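PDB 4UB9: molinate hydrolase from Gulosibacter molinativorax, which hydrolyses the thiocarbamate pesticide molinate, probably as a zinc-dependent enzyme of the amidohydrolase family. Local coordinates for residues A[198-201]-A[202-206]; A[190-193]-A[194-198]; A[102-105]-A[106-109]. One frame throughout, in Å; residues are numbered along the deposited sequence.

Interaction 1: A[198-201]-A[202-206]; sequences RTFA and DRMDA
The opening turns of helix 198-209 carry a Met-aromatic contact between residues four apart, the chain of M204 lying across one face of the F200 ring. M204 CG sits 3.9 Å from the F200 ring centroid and 21° off its normal, a CH-pi contact offset toward the rim at CE1 and CZ. The sulfur follows more obliquely, M204 SD standing 4.5 Å from that centroid. M204 bends beyond CG and again at the sulfur, which brings its CE beside F200 CE1. With CG anti to the backbone N (chi1 -178°), the F200 ring is laid alongside the next turn, where R203 and M204 meet it. The other neighbour meets the ring at its edge: R203 NH2 lies 3.3 Å from F200 CD1, and the guanidinium plane is turned 56° from the ring, so this pair is not stacked. R203 finds its charge partners elsewhere, in E119 and in D380 of the second subunit. F200 itself rests on L115 of helix 111-118 and makes a cation-pi contact with R117 of the second subunit. A serine in place of F200 would probably leave the M204 side chain without its aromatic face and open a gap against helix 111-118. On another side of the helix, D202 OD2 lies at the edge of the R198 guanidinium, but the salt bridge is long, 3.9 Å from R198 NH1; the stronger partner of D202 is R193. The R198 chain is nearer than its charged end, with CG 3.6 Å from D202 OD2. Four successive i to i+4 backbone bonds hold the turns, from D202 N to R198 O at 2.8 Å through to D205 N, which is 2.9 Å from A201 O.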
loop_
_atom_site.group_PDB
_atom_site.type_symbol
_atom_site.label_atom_id
_atom_site.label_comp_id
_atom_site.label_asym_id
_atom_site.label_seq_id
_atom_site.Cartn_x
_atom_site.Cartn_y
_atom_site.Cartn_z
ATOM N N ARG A 198 2.392 -6.029 16.144
ATOM C CA ARG A 198 2.195 -7.447 15.923
ATOM C C ARG A 198 1.630 -8.102 17.177
ATOM O O ARG A 198 0.734 -8.954 17.105
ATOM C CB ARG A 198 3.503 -8.080 15.503
ATOM C CG ARG A 198 3.448 -9.569 15.212
ATOM C CD ARG A 198 4.848 -10.056 14.830
ATOM N NE ARG A 198 5.946 -9.665 15.740
ATOM C CZ ARG A 198 6.081 -9.983 17.041
ATOM N NH1 ARG A 198 5.166 -10.703 17.699
ATOM N NH2 ARG A 198 7.152 -9.544 17.699
ATOM N N THR A 199 2.110 -7.671 18.333
ATOM C CA THR A 199 1.667 -8.272 19.596
ATOM C C THR A 199 0.152 -8.109 19.776
ATOM O O THR A 199 -0.556 -9.073 20.108
ATOM C CB THR A 199 2.370 -7.608 20.785
ATOM O OG1 THR A 199 3.777 -7.769 20.642
ATOM C CG2 THR A 199 1.915 -8.255 22.083
ATOM N N PHE A 200 -0.351 -6.897 19.526
ATOM C CA PHE A 200 -1.803 -6.633 19.683
ATOM C C PHE A 200 -2.600 -7.373 18.612
ATOM O O PHE A 200 -3.593 -7.998 18.894
ATOM C CB PHE A 200 -2.097 -5.140 19.610
ATOM C CG PHE A 200 -3.556 -4.789 19.798
ATOM C CD1 PHE A 200 -4.260 -5.241 20.897
ATOM C CD2 PHE A 200 -4.209 -4.023 18.878
ATOM C CE1 PHE A 200 -5.600 -4.948 21.059
ATOM C CE2 PHE A 200 -5.544 -3.705 19.032
ATOM C CZ PHE A 200 -6.238 -4.157 20.128
ATOM N N ALA A 201 -2.118 -7.333 17.381
ATOM C CA ALA A 201 -2.784 -8.042 16.286
ATOM C C ALA A 201 -2.880 -9.544 16.560
ATOM O O ALA A 201 -3.919 -10.154 16.358
ATOM C CB ALA A 201 -2.074 -7.802 14.980
ATOM N N ASP A 202 -1.813 -10.121 17.098
ATOM C CA ASP A 202 -1.812 -11.562 17.419
ATOM C C ASP A 202 -2.758 -11.882 18.544
ATOM O O ASP A 202 -3.438 -12.903 18.560
ATOM C CB ASP A 202 -0.389 -12.073 17.778
ATOM C CG ASP A 202 0.523 -12.157 16.583
ATOM O OD1 ASP A 202 0.065 -12.063 15.421
ATOM O OD2 ASP A 202 1.746 -12.281 16.775
ATOM N N ARG A 203 -2.775 -11.028 19.534
ATOM C CA ARG A 203 -3.655 -11.272 20.699
ATOM C C ARG A 203 -5.132 -11.231 20.276
ATOM O O ARG A 203 -5.944 -12.017 20.732
ATOM C CB ARG A 203 -3.356 -10.252 21.814
ATOM C CG ARG A 203 -4.224 -10.436 23.064
ATOM C CD ARG A 203 -3.683 -9.691 24.238
ATOM N NE ARG A 203 -3.883 -8.240 24.140
ATOM C CZ ARG A 203 -2.922 -7.324 23.983
ATOM N NH1 ARG A 203 -1.654 -7.660 23.773
ATOM N NH2 ARG A 203 -3.237 -6.031 23.978
ATOM N N MET A 204 -5.449 -10.328 19.361
ATOM C CA MET A 204 -6.821 -10.206 18.868
ATOM C C MET A 204 -7.185 -11.364 17.965
ATOM O O MET A 204 -8.266 -11.958 18.096
ATOM C CB MET A 204 -7.029 -8.899 18.098
ATOM C CG MET A 204 -6.922 -7.641 18.940
ATOM S SD MET A 204 -8.174 -7.506 20.243
ATOM C CE MET A 204 -7.310 -8.152 21.667
ATOM N N ASP A 205 -6.305 -11.696 17.036
ATOM C CA ASP A 205 -6.568 -12.879 16.205
ATOM C C ASP A 205 -6.802 -14.133 17.066
ATOM O O ASP A 205 -7.684 -14.951 16.770
ATOM C CB ASP A 205 -5.429 -13.122 15.218
ATOM C CG ASP A 205 -5.505 -12.142 14.016
ATOM O OD1 ASP A 205 -6.570 -11.485 13.856
ATOM O OD2 ASP A 205 -4.531 -12.044 13.231
ATOM N N ALA A 206 -6.004 -14.304 18.115
ATOM C CA ALA A 206 -6.135 -15.522 18.962
ATOM C C ALA A 206 -7.459 -15.577 19.697
ATOM O O ALA A 206 -8.075 -16.634 19.804
ATOM C CB ALA A 206 -5.000 -15.613 19.943
#

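Interaction 2: A[190-193]-A[194-198]; sequences MQAR and TVMSR
T194 grips the carbonyl of Q191 twice. Its hydroxyl donates to that oxygen in the carbonyl plane, T194 OG1 lying 2.7 Å from Q191 O, while T194 N reaches the same Q191 O at 3.0 Å from above the plane, 41° out of it. The hydroxyl can do this because OG1 stands between the backbone N and the carbonyl carbon (chi1 64°), leaving CG2 to lie 3.8 Å from Q191 CB. One residue on, V195 N bonds A192 O at 3.0 Å, again from above the carbonyl plane. M196 folds back over this turn: its CG lies 3.3 Å from A192 O, and its SD packs 4.0 Å from A192 CB. R193 meets R198 through aliphatic carbon, R198 CG sitting at the edge of the R193 guanidinium, 3.9 Å from R193 NH1. The two guanidinium planes are only 15° apart, yet their charged atoms are not in contact. R193 is positioned from outside, by salt bridges to D202 and D205 and by a bond to F181 O. Beyond the turn, I112 of helix 111-118 backs A192, V195 and M196, and E113 of the second subunit bonds S197 OG. The whole is a pair of overlapping beta turns leading into a helix whose N-cap is S197, its OG accepting from F200 N.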
loop_
_atom_site.group_PDB
_atom_site.type_symbol
_atom_site.label_atom_id
_atom_site.label_comp_id
_atom_site.label_asym_id
_atom_site.label_seq_id
_atom_site.Cartn_x
_atom_site.Cartn_y
_atom_site.Cartn_z
ATOM N N MET A 190 -6.199 -1.649 2.391
ATOM C CA MET A 190 -6.407 -1.667 3.824
ATOM C C MET A 190 -5.757 -2.874 4.473
ATOM O O MET A 190 -6.276 -3.987 4.418
ATOM C CB MET A 190 -7.868 -1.732 4.157
ATOM C CG MET A 190 -8.650 -0.547 3.675
ATOM S SD MET A 190 -10.334 -0.642 4.330
ATOM C CE MET A 190 -10.991 0.651 3.256
ATOM N N GLN A 191 -4.654 -2.641 5.156
ATOM C CA GLN A 191 -3.891 -3.709 5.767
ATOM C C GLN A 191 -3.501 -3.290 7.168
ATOM O O GLN A 191 -2.406 -2.734 7.410
ATOM C CB GLN A 191 -2.644 -4.008 4.913
ATOM C CG GLN A 191 -2.946 -4.529 3.515
ATOM C CD GLN A 191 -1.707 -4.717 2.625
ATOM O OE1 GLN A 191 -1.765 -4.535 1.396
ATOM N NE2 GLN A 191 -0.595 -4.973 3.238
ATOM N N ALA A 192 -4.381 -3.578 8.085
ATOM C CA ALA A 192 -4.206 -3.120 9.461
ATOM C C ALA A 192 -2.867 -3.470 10.091
ATOM O O ALA A 192 -2.280 -2.665 10.834
ATOM C CB ALA A 192 -5.311 -3.652 10.304
ATOM N N ARG A 193 -2.352 -4.657 9.784
ATOM C CA ARG A 193 -1.064 -5.124 10.355
ATOM C C ARG A 193 0.101 -4.234 10.022
ATOM O O ARG A 193 1.068 -4.203 10.741
ATOM C CB ARG A 193 -0.737 -6.563 9.953
ATOM C CG ARG A 193 -1.194 -7.560 11.013
ATOM C CD ARG A 193 -0.882 -9.015 10.684
ATOM N NE ARG A 193 -1.587 -9.928 11.607
ATOM C CZ ARG A 193 -1.104 -10.392 12.757
ATOM N NH1 ARG A 193 0.126 -10.063 13.195
ATOM N NH2 ARG A 193 -1.854 -11.193 13.492
ATOM N N THR A 194 0.023 -3.499 8.920
ATOM C CA THR A 194 1.105 -2.596 8.571
ATOM C C THR A 194 1.283 -1.415 9.548
ATOM O O THR A 194 2.294 -0.760 9.530
ATOM C CB THR A 194 0.942 -2.022 7.145
ATOM O OG1 THR A 194 -0.239 -1.214 7.052
ATOM C CG2 THR A 194 0.882 -3.160 6.102
ATOM N N VAL A 195 0.269 -1.107 10.345
ATOM C CA VAL A 195 0.326 0.073 11.195
ATOM C C VAL A 195 -0.020 -0.163 12.640
ATOM O O VAL A 195 -0.242 0.778 13.386
ATOM C CB VAL A 195 -0.596 1.199 10.675
ATOM C CG1 VAL A 195 -0.223 1.602 9.267
ATOM C CG2 VAL A 195 -2.050 0.770 10.671
ATOM N N MET A 196 -0.105 -1.417 13.038
ATOM C CA MET A 196 -0.400 -1.766 14.419
ATOM C C MET A 196 0.692 -2.724 14.928
ATOM O O MET A 196 1.446 -3.271 14.135
ATOM C CB MET A 196 -1.754 -2.442 14.535
ATOM C CG MET A 196 -1.786 -3.827 13.921
ATOM S SD MET A 196 -3.442 -4.507 13.681
ATOM C CE MET A 196 -3.975 -4.593 15.383
ATOM N N SER A 197 0.780 -2.884 16.244
ATOM C CA SER A 197 1.747 -3.786 16.794
ATOM C C SER A 197 1.375 -5.224 16.408
ATOM O O SER A 197 0.194 -5.588 16.396
ATOM C CB SER A 197 1.858 -3.667 18.323
ATOM O OG SER A 197 0.646 -4.013 18.960
ATOM N N ARG A 198 2.392 -6.029 16.144
ATOM C CA ARG A 198 2.195 -7.447 15.923
ATOM C C ARG A 198 1.630 -8.102 17.177
ATOM O O ARG A 198 0.734 -8.954 17.105
ATOM C CB ARG A 198 3.503 -8.080 15.503
ATOM C CG ARG A 198 3.448 -9.569 15.212
ATOM C CD ARG A 198 4.848 -10.056 14.830
ATOM N NE ARG A 198 5.946 -9.665 15.740
ATOM C CZ ARG A 198 6.081 -9.983 17.041
ATOM N NH1 ARG A 198 5.166 -10.703 17.699
ATOM N NH2 ARG A 198 7.152 -9.544 17.699
#

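Interaction 3: A[102-105]-A[106-109]; sequences DGIM and MMGR
The flat groups at this helical turn are the D102 carboxylate and the peptide carbonyls that follow it, and D102, whose O accepts a weak bond from M106 N, is the N-cap of the short helix 103-106. One face of the carboxylate is met by the backbone: M105 N donates to D102 OD1 at 3.1 Å, from 61° out of the carboxylate plane. The other oxygen, OD2, is hydrogen-bonded to T377, so both carboxylate oxygens have a partner. The carbonyls of I104 and M105 are likewise met from above their planes, M107 N lying 3.0 Å from I104 O and G108 N 2.9 Å from M105 O. These i to i+3 bonds close tight turns one after the other. M106 extends back along the turn, its CE 3.5 Å from D102 O, with Y114 and L115 of helix 111-118 against it. R109 leaves the turn to bond R193 O and M196 O of the second subunit through NH1. M107 lies near the metal centre: its side chain is about 7 Å from the bound zinc ion and about 8 Å from that of H282, too far to be a ligand. A bend at its sulfur (chi3 -58°) returns the methyl to the preceding turn, where M107 CE presses on I104 CD1 at 3.4 Å, tighter than usual van der Waals contact.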
loop_
_atom_site.group_PDB
_atom_site.type_symbol
_atom_site.label_atom_id
_atom_site.label_comp_id
_atom_site.label_asym_id
_atom_site.label_seq_id
_atom_site.Cartn_x
_atom_site.Cartn_y
_atom_site.Cartn_z
ATOM N N ASP A 102 -18.572 -6.074 16.236
ATOM C CA ASP A 102 -18.991 -5.724 14.862
ATOM C C ASP A 102 -18.020 -6.166 13.785
ATOM O O ASP A 102 -17.075 -5.481 13.431
ATOM C CB ASP A 102 -19.218 -4.212 14.739
ATOM C CG ASP A 102 -19.896 -3.826 13.438
ATOM O OD1 ASP A 102 -19.894 -4.621 12.454
ATOM O OD2 ASP A 102 -20.494 -2.740 13.431
ATOM N N GLY A 103 -18.302 -7.309 13.204
ATOM C CA GLY A 103 -17.392 -7.918 12.239
ATOM C C GLY A 103 -17.385 -7.281 10.872
ATOM O O GLY A 103 -16.337 -7.255 10.182
ATOM N N ILE A 104 -18.541 -6.795 10.442
ATOM C CA ILE A 104 -18.636 -6.144 9.117
ATOM C C ILE A 104 -17.741 -4.924 9.122
ATOM O O ILE A 104 -16.994 -4.678 8.179
ATOM C CB ILE A 104 -20.085 -5.732 8.762
ATOM C CG1 ILE A 104 -20.874 -6.982 8.412
ATOM C CG2 ILE A 104 -20.125 -4.728 7.620
ATOM C CD1 ILE A 104 -20.581 -7.565 7.049
ATOM N N MET A 105 -17.802 -4.170 10.203
ATOM C CA MET A 105 -16.883 -3.027 10.384
ATOM C C MET A 105 -15.446 -3.444 10.172
ATOM O O MET A 105 -14.700 -2.824 9.442
ATOM C CB MET A 105 -17.031 -2.434 11.770
ATOM C CG MET A 105 -16.352 -1.069 11.948
ATOM S SD MET A 105 -16.545 -0.554 13.677
ATOM C CE MET A 105 -15.367 -1.736 14.324
ATOM N N MET A 106 -15.058 -4.519 10.820
ATOM C CA MET A 106 -13.652 -4.993 10.743
ATOM C C MET A 106 -13.213 -5.417 9.355
ATOM O O MET A 106 -12.050 -5.547 9.103
ATOM C CB MET A 106 -13.425 -6.121 11.733
ATOM C CG MET A 106 -13.465 -5.614 13.162
ATOM S SD MET A 106 -13.512 -7.035 14.230
ATOM C CE MET A 106 -14.473 -6.427 15.587
ATOM N N MET A 107 -14.148 -5.606 8.434
ATOM C CA MET A 107 -13.780 -5.873 7.034
ATOM C C MET A 107 -13.355 -4.639 6.270
ATOM O O MET A 107 -12.946 -4.722 5.096
ATOM C CB MET A 107 -14.934 -6.531 6.286
ATOM C CG MET A 107 -15.325 -7.892 6.852
ATOM S SD MET A 107 -16.288 -8.879 5.681
ATOM C CE MET A 107 -17.639 -7.779 5.412
ATOM N N GLY A 108 -13.424 -3.504 6.938
ATOM C CA GLY A 108 -12.937 -2.246 6.384
ATOM C C GLY A 108 -12.164 -1.499 7.425
ATOM O O GLY A 108 -11.344 -2.064 8.096
ATOM N N ARG A 109 -12.459 -0.215 7.575
ATOM C CA ARG A 109 -11.809 0.639 8.557
ATOM C C ARG A 109 -12.402 0.443 9.934
ATOM O O ARG A 109 -13.575 0.162 10.050
ATOM C CB ARG A 109 -12.012 2.100 8.233
ATOM C CG ARG A 109 -11.660 2.484 6.844
ATOM C CD ARG A 109 -12.161 3.879 6.472
ATOM N NE ARG A 109 -11.666 4.155 5.140
ATOM C CZ ARG A 109 -10.496 4.735 4.902
ATOM N NH1 ARG A 109 -9.742 5.159 5.910
ATOM N NH2 ARG A 109 -10.054 4.882 3.646
#

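How the interactions relate
Interactions 1 and 2 are partly buried, border the second subunit and hold the start of the same helix, 198-209; they share R198. R193 of interaction 2 joins them, its NH2 lying 2.8 Å from D205 OD2 and 2.9 Å from D202 OD1. Interaction 3 is buried, nearer the centre of the chain and beside the zinc site, reaches the second subunit through R109 alone, and is dominated by methionine and short-turn backbone bonds rather than charge. It touches interaction 2 at M190 SD, which packs on G108 CA, but not interaction 1, whose nearest atoms are about 8 Å away. Helix 111-118 lies against all three, and side chains cap helix starts in 2 and 3: a serine there, an aspartate here.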